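Long-range contacts in tapirin (Caldicellulosiruptor kristjanssonii, PDB 6N2B), which probably binds cellulose at the cell surface, through a calcium-containing C-terminal domain built around a beta-helix: residues T424-D429 with Y452-I457; G213-N218 with S516-N521. One frame throughout, in Å; residues are numbered along the deposited sequence. Where two conformers were deposited one is given.

Interaction 1 (T424-D429 with Y452-I457); sequences TTLPAD and YGESGI. With CA (calcium ion), chain C.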
loop_
_atom_site.group_PDB
_atom_site.type_symbol
_atom_site.label_atom_id
_atom_site.label_comp_id
_atom_site.label_asym_id
_atom_site.label_seq_id
_atom_site.Cartn_x
_atom_site.Cartn_y
_atom_site.Cartn_z
ATOM N N THR A 424 -11.620 -17.580 13.667
ATOM C CA THR A 424 -12.737 -18.500 13.789
ATOM C C THR A 424 -13.961 -17.776 13.243
ATOM O O THR A 424 -14.074 -17.613 12.011
ATOM C CB THR A 424 -12.926 -18.988 15.238
ATOM O OG1 THR A 424 -12.715 -17.912 16.159
ATOM C CG2 THR A 424 -11.962 -20.130 15.552
ATOM N N THR A 425 -14.888 -17.342 14.080
ATOM C CA THR A 425 -16.101 -16.682 13.631
ATOM C C THR A 425 -16.162 -15.271 14.213
ATOM O O THR A 425 -15.682 -15.018 15.333
ATOM C CB THR A 425 -17.329 -17.523 14.034
ATOM O OG1 THR A 425 -17.453 -18.631 13.125
ATOM C CG2 THR A 425 -18.621 -16.707 14.024
ATOM N N LEU A 426 -16.701 -14.348 13.435
ATOM C CA LEU A 426 -16.799 -13.036 14.048
ATOM C C LEU A 426 -18.121 -12.913 14.809
ATOM O O LEU A 426 -19.167 -13.361 14.315
ATOM C CB LEU A 426 -16.696 -11.948 12.982
ATOM C CG LEU A 426 -15.292 -11.428 12.683
ATOM C CD1 LEU A 426 -14.317 -12.552 12.572
ATOM C CD2 LEU A 426 -15.286 -10.593 11.411
ATOM N N PRO A 427 -18.082 -12.345 16.017
ATOM C CA PRO A 427 -19.287 -12.269 16.852
ATOM C C PRO A 427 -20.401 -11.434 16.235
ATOM O O PRO A 427 -20.183 -10.556 15.401
ATOM C CB PRO A 427 -18.778 -11.611 18.134
ATOM C CG PRO A 427 -17.559 -10.844 17.706
ATOM C CD PRO A 427 -16.917 -11.720 16.669
ATOM N N ALA A 428 -21.624 -11.722 16.682
ATOM C CA ALA A 428 -22.816 -10.956 16.346
ATOM C C ALA A 428 -23.756 -11.008 17.542
ATOM O O ALA A 428 -23.857 -12.045 18.203
ATOM C CB ALA A 428 -23.512 -11.511 15.096
ATOM N N ASP A 429 -24.400 -9.837 17.864
ATOM C CA ASP A 429 -25.451 -9.676 18.877
ATOM C C ASP A 429 -26.788 -9.355 18.199
ATOM O O ASP A 429 -26.797 -8.825 17.086
ATOM C CB ASP A 429 -25.143 -8.578 19.924
ATOM C CG ASP A 429 -24.145 -7.478 19.434
ATOM O OD1 ASP A 429 -24.579 -6.489 18.799
ATOM O OD2 ASP A 429 -22.936 -7.561 19.761
ATOM N N TYR A 452 -17.868 -5.836 14.110
ATOM C CA TYR A 452 -17.535 -7.131 13.531
ATOM C C TYR A 452 -18.653 -7.577 12.599
ATOM O O TYR A 452 -19.827 -7.545 12.975
ATOM C CB TYR A 452 -17.316 -8.183 14.612
ATOM C CG TYR A 452 -16.176 -7.863 15.542
ATOM C CD1 TYR A 452 -14.871 -8.201 15.212
ATOM C CD2 TYR A 452 -16.402 -7.213 16.763
ATOM C CE1 TYR A 452 -13.821 -7.911 16.075
ATOM C CE2 TYR A 452 -15.351 -6.916 17.631
ATOM C CZ TYR A 452 -14.067 -7.274 17.279
ATOM O OH TYR A 452 -13.020 -6.992 18.122
ATOM N N GLY A 453 -18.285 -7.983 11.387
ATOM C CA GLY A 453 -19.253 -8.482 10.432
ATOM C C GLY A 453 -18.790 -9.765 9.779
ATOM O O GLY A 453 -17.936 -9.731 8.889
ATOM N N GLU A 454 -19.356 -10.901 10.212
ATOM C CA GLU A 454 -18.927 -12.210 9.720
ATOM C C GLU A 454 -19.233 -12.402 8.235
ATOM O O GLU A 454 -18.507 -13.127 7.542
ATOM C CB GLU A 454 -19.580 -13.308 10.567
ATOM C CG GLU A 454 -19.559 -14.718 9.968
ATOM C CD GLU A 454 -18.230 -15.438 10.144
ATOM O OE1 GLU A 454 -17.409 -14.997 10.974
ATOM O OE2 GLU A 454 -18.006 -16.450 9.445
ATOM N N SER A 455 -20.279 -11.751 7.723
ATOM C CA SER A 455 -20.669 -11.850 6.319
ATOM C C SER A 455 -20.545 -10.518 5.586
ATOM O O SER A 455 -21.242 -10.304 4.590
ATOM C CB SER A 455 -22.108 -12.356 6.198
ATOM O OG SER A 455 -22.407 -13.324 7.189
ATOM N N GLY A 456 -19.717 -9.604 6.067
ATOM C CA GLY A 456 -19.615 -8.275 5.495
ATOM C C GLY A 456 -20.286 -7.212 6.360
ATOM O O GLY A 456 -20.903 -7.487 7.387
ATOM N N ILE A 457 -20.133 -5.967 5.920
ATOM C CA ILE A 457 -20.734 -4.803 6.566
ATOM C C ILE A 457 -21.284 -3.894 5.475
ATOM O O ILE A 457 -20.679 -3.773 4.402
ATOM C CB ILE A 457 -19.706 -4.046 7.434
ATOM C CG1 ILE A 457 -18.994 -5.012 8.389
ATOM C CG2 ILE A 457 -20.371 -2.882 8.192
ATOM C CD1 ILE A 457 -17.865 -4.393 9.163
HETATM CA CA CA C . -25.806 -6.505 16.663
HETATM O O HOH W 1 -20.848 -10.643 12.257
#

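Interaction 2 (G213-N218 with S516-N521); sequences GSFLPN and STFNIN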
loop_
_atom_site.group_PDB
_atom_site.type_symbol
_atom_site.label_atom_id
_atom_site.label_comp_id
_atom_site.label_asym_id
_atom_site.label_seq_id
_atom_site.Cartn_x
_atom_site.Cartn_y
_atom_site.Cartn_z
ATOM N N GLY A 213 -6.560 -11.657 3.247
ATOM C CA GLY A 213 -6.557 -12.037 1.854
ATOM C C GLY A 213 -6.168 -10.866 0.978
ATOM O O GLY A 213 -5.198 -10.158 1.268
ATOM N N SER A 214 -6.923 -10.648 -0.091
ATOM C CA SER A 214 -6.656 -9.570 -1.022
ATOM C C SER A 214 -7.278 -8.265 -0.524
ATOM O O SER A 214 -8.050 -8.236 0.442
ATOM C CB SER A 214 -7.208 -9.915 -2.397
ATOM O OG SER A 214 -8.576 -9.534 -2.473
ATOM N N PHE A 215 -6.934 -7.170 -1.211
ATOM C CA PHE A 215 -7.403 -5.826 -0.859
ATOM C C PHE A 215 -7.653 -5.073 -2.160
ATOM O O PHE A 215 -6.711 -4.630 -2.821
ATOM C CB PHE A 215 -6.408 -5.081 0.015
ATOM C CG PHE A 215 -6.746 -3.637 0.205
ATOM C CD1 PHE A 215 -7.997 -3.259 0.659
ATOM C CD2 PHE A 215 -5.816 -2.653 -0.063
ATOM C CE1 PHE A 215 -8.305 -1.931 0.840
ATOM C CE2 PHE A 215 -6.122 -1.326 0.110
ATOM C CZ PHE A 215 -7.365 -0.958 0.559
ATOM N N LEU A 216 -8.921 -4.933 -2.527
ATOM C CA LEU A 216 -9.300 -4.236 -3.752
ATOM C C LEU A 216 -10.137 -3.027 -3.376
ATOM O O LEU A 216 -11.374 -3.119 -3.294
ATOM C CB LEU A 216 -10.061 -5.155 -4.699
ATOM C CG LEU A 216 -9.350 -6.508 -4.887
ATOM C CD1 LEU A 216 -10.325 -7.677 -5.067
ATOM C CD2 LEU A 216 -8.379 -6.425 -6.012
ATOM N N PRO A 217 -9.502 -1.877 -3.162
ATOM C CA PRO A 217 -10.245 -0.678 -2.770
ATOM C C PRO A 217 -11.036 -0.110 -3.934
ATOM O O PRO A 217 -10.815 -0.429 -5.108
ATOM C CB PRO A 217 -9.143 0.296 -2.330
ATOM C CG PRO A 217 -7.977 -0.083 -3.125
ATOM C CD PRO A 217 -8.054 -1.604 -3.281
ATOM N N ASN A 218 -11.979 0.745 -3.573
ATOM C CA ASN A 218 -12.788 1.453 -4.536
ATOM C C ASN A 218 -11.985 2.562 -5.205
ATOM O O ASN A 218 -10.971 3.046 -4.689
ATOM C CB ASN A 218 -13.997 2.067 -3.835
ATOM C CG ASN A 218 -13.588 2.886 -2.629
ATOM O OD1 ASN A 218 -13.199 2.336 -1.613
ATOM N ND2 ASN A 218 -13.630 4.208 -2.753
ATOM N N SER A 516 -10.576 -14.329 2.078
ATOM C CA SER A 516 -9.618 -14.558 0.998
ATOM C C SER A 516 -9.593 -13.392 0.019
ATOM O O SER A 516 -8.524 -12.960 -0.430
ATOM C CB SER A 516 -9.962 -15.853 0.262
ATOM O OG SER A 516 -10.102 -16.923 1.182
ATOM N N THR A 517 -10.763 -12.873 -0.323
ATOM C CA THR A 517 -10.892 -11.732 -1.206
ATOM C C THR A 517 -11.658 -10.635 -0.472
ATOM O O THR A 517 -12.488 -10.914 0.398
ATOM C CB THR A 517 -11.595 -12.152 -2.499
ATOM O OG1 THR A 517 -11.224 -11.268 -3.564
ATOM C CG2 THR A 517 -13.124 -12.168 -2.317
ATOM N N PHE A 518 -11.354 -9.378 -0.791
ATOM C CA PHE A 518 -12.004 -8.261 -0.113
ATOM C C PHE A 518 -12.172 -7.075 -1.055
ATOM O O PHE A 518 -11.189 -6.596 -1.632
ATOM C CB PHE A 518 -11.218 -7.811 1.124
ATOM C CG PHE A 518 -11.757 -6.563 1.719
ATOM C CD1 PHE A 518 -12.981 -6.568 2.365
ATOM C CD2 PHE A 518 -11.093 -5.371 1.575
ATOM C CE1 PHE A 518 -13.508 -5.404 2.888
ATOM C CE2 PHE A 518 -11.607 -4.216 2.099
ATOM C CZ PHE A 518 -12.818 -4.223 2.750
ATOM N N ASN A 519 -13.409 -6.586 -1.178
ATOM C CA ASN A 519 -13.734 -5.413 -1.982
ATOM C C ASN A 519 -14.403 -4.361 -1.115
ATOM O O ASN A 519 -15.340 -4.675 -0.374
ATOM C CB ASN A 519 -14.679 -5.765 -3.130
ATOM C CG ASN A 519 -13.987 -6.508 -4.255
ATOM O OD1 ASN A 519 -13.622 -5.911 -5.290
ATOM N ND2 ASN A 519 -13.803 -7.821 -4.071
ATOM N N ILE A 520 -13.938 -3.119 -1.211
ATOM C CA ILE A 520 -14.718 -1.974 -0.757
ATOM C C ILE A 520 -15.497 -1.469 -1.954
ATOM O O ILE A 520 -14.923 -1.261 -3.029
ATOM C CB ILE A 520 -13.824 -0.861 -0.183
ATOM C CG1 ILE A 520 -12.619 -1.464 0.502
ATOM C CG2 ILE A 520 -14.594 0.032 0.803
ATOM C CD1 ILE A 520 -11.714 -0.449 1.065
ATOM N N ASN A 521 -16.797 -1.294 -1.783
ATOM C CA ASN A 521 -17.648 -0.741 -2.823
ATOM C C ASN A 521 -18.422 0.422 -2.243
ATOM O O ASN A 521 -18.862 0.366 -1.096
ATOM C CB ASN A 521 -18.612 -1.774 -3.368
ATOM C CG ASN A 521 -17.899 -2.909 -4.063
ATOM O OD1 ASN A 521 -17.123 -2.688 -4.998
ATOM N ND2 ASN A 521 -18.155 -4.140 -3.610
HETATM O O HOH W 2 -13.871 -2.787 -5.151
#

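Interaction 1 (T424-D429 with Y452-I457)
L426 and E454 supply the one direct hydrogen bond of this contact, in which the backbone amide of L426 donates to the E454 carboxylate. L426 N lies 2.6 Å from E454 OE1 and the bond is almost straight (173°), meeting the oxygen nearly along its C-O axis. E454 reaches it with CG anti to its backbone N (chi1 164°) and a bend at chi2 (80°) that turns the carboxylate back toward the loop. Its other oxygen, OE2, forms a salt bridge with K484, so each carboxylate oxygen has a partner. The methyl CG2 of T425 lies across the same group, 3.7 Å from E454 OE1. A water links P427 O and E454 N.

Apolar contacts centre on Y452. L426 turns its side chain toward 452-457, with CG 4.1 Å from Y452 CD1, while its CD2 lies against the carbonyl of G453. P427 makes an off-centre CH-pi contact, with CG 4.3 Å from the centroid of the Y452 ring.

Beyond P427 the segment runs on into the calcium site, where D429 binds the ion through its backbone O, 2.6 Å from the calcium ion, and, in the conformer given, through OD1; V431, A433, L436 and E465 complete the site.

The 424-429 loop, which follows helix 408-413, runs past the end of strand 448-453, where a type I turn from G453 to G456 leads to strand 457-458. Helix 536-546 borders this corner: Y452 OH hydrogen-bonds to S541, T545 touches both Y452 and P427, and strand 478-483 lies beside Y452.

Interaction 2 (G213-N218 with S516-N521)
G213 and S516 begin a parallel, strand-like pairing, consistent with the stacking of turns in this beta-helix fold, although the closest ends of the two segments are 298 residues apart in sequence. The CA of G213 makes a C-H...O contact with the carbonyl of S516. That same oxygen accepts the amide of S214, with S214 N 2.8 Å from S516 O; the donor stands well above the carbonyl plane. With chi1 at 86°, S214 places its OG between its backbone N and carbonyl carbon, where it accepts the amide of F518 (F518 N to S214 OG, 3.3 Å).

F215 lies side by side with F518, both side chains pointing the same way and meeting at their ring edges, with F215 CD1 3.9 Å from F518 CD2. I520 CD1 also reaches the F215 edge, while P217 CD covers one face of that ring. L216 forms the single beta bridge, to N519. Its N donates to F518 O at 3.0 Å, with a carbonyl angle of 166°, and its O receives a weak bond from I520 N at 3.3 Å. A water lies between L216 O and I520 O. The leucine side chain crosses the N519 amide, with L216 CD1 3.6 Å from N519 ND2.

P217 has no amide hydrogen to donate and packs on I520 CD1. At N218 the side-chain oxygen rests on the isoleucine branch point, OD1 lying 3.6 Å from both I520 CB and I520 CG2.

Overall arrangement
Interaction 2 lies nearer the middle of the chain and interaction 1 toward the calcium-bearing end, their centres about 17 Å apart and their nearest atoms about 7 Å apart. In sequence the segments run 213-218, 424-429, 452-457, 516-521, so both halves of interaction 1 fall between those of interaction 2. A three-stranded parallel sheet connects them: strand 457-458 begins within interaction 1, strand 520-522 belongs to interaction 2, and strand 487-489 lies between. Strands 448-453, 478-483, 510-513 and 207-211 form a second parallel path. The chain's later turns thus stack against its early beta-helix turns at interaction 2, while interaction 1 lies farther along, where the chain passes into the calcium site.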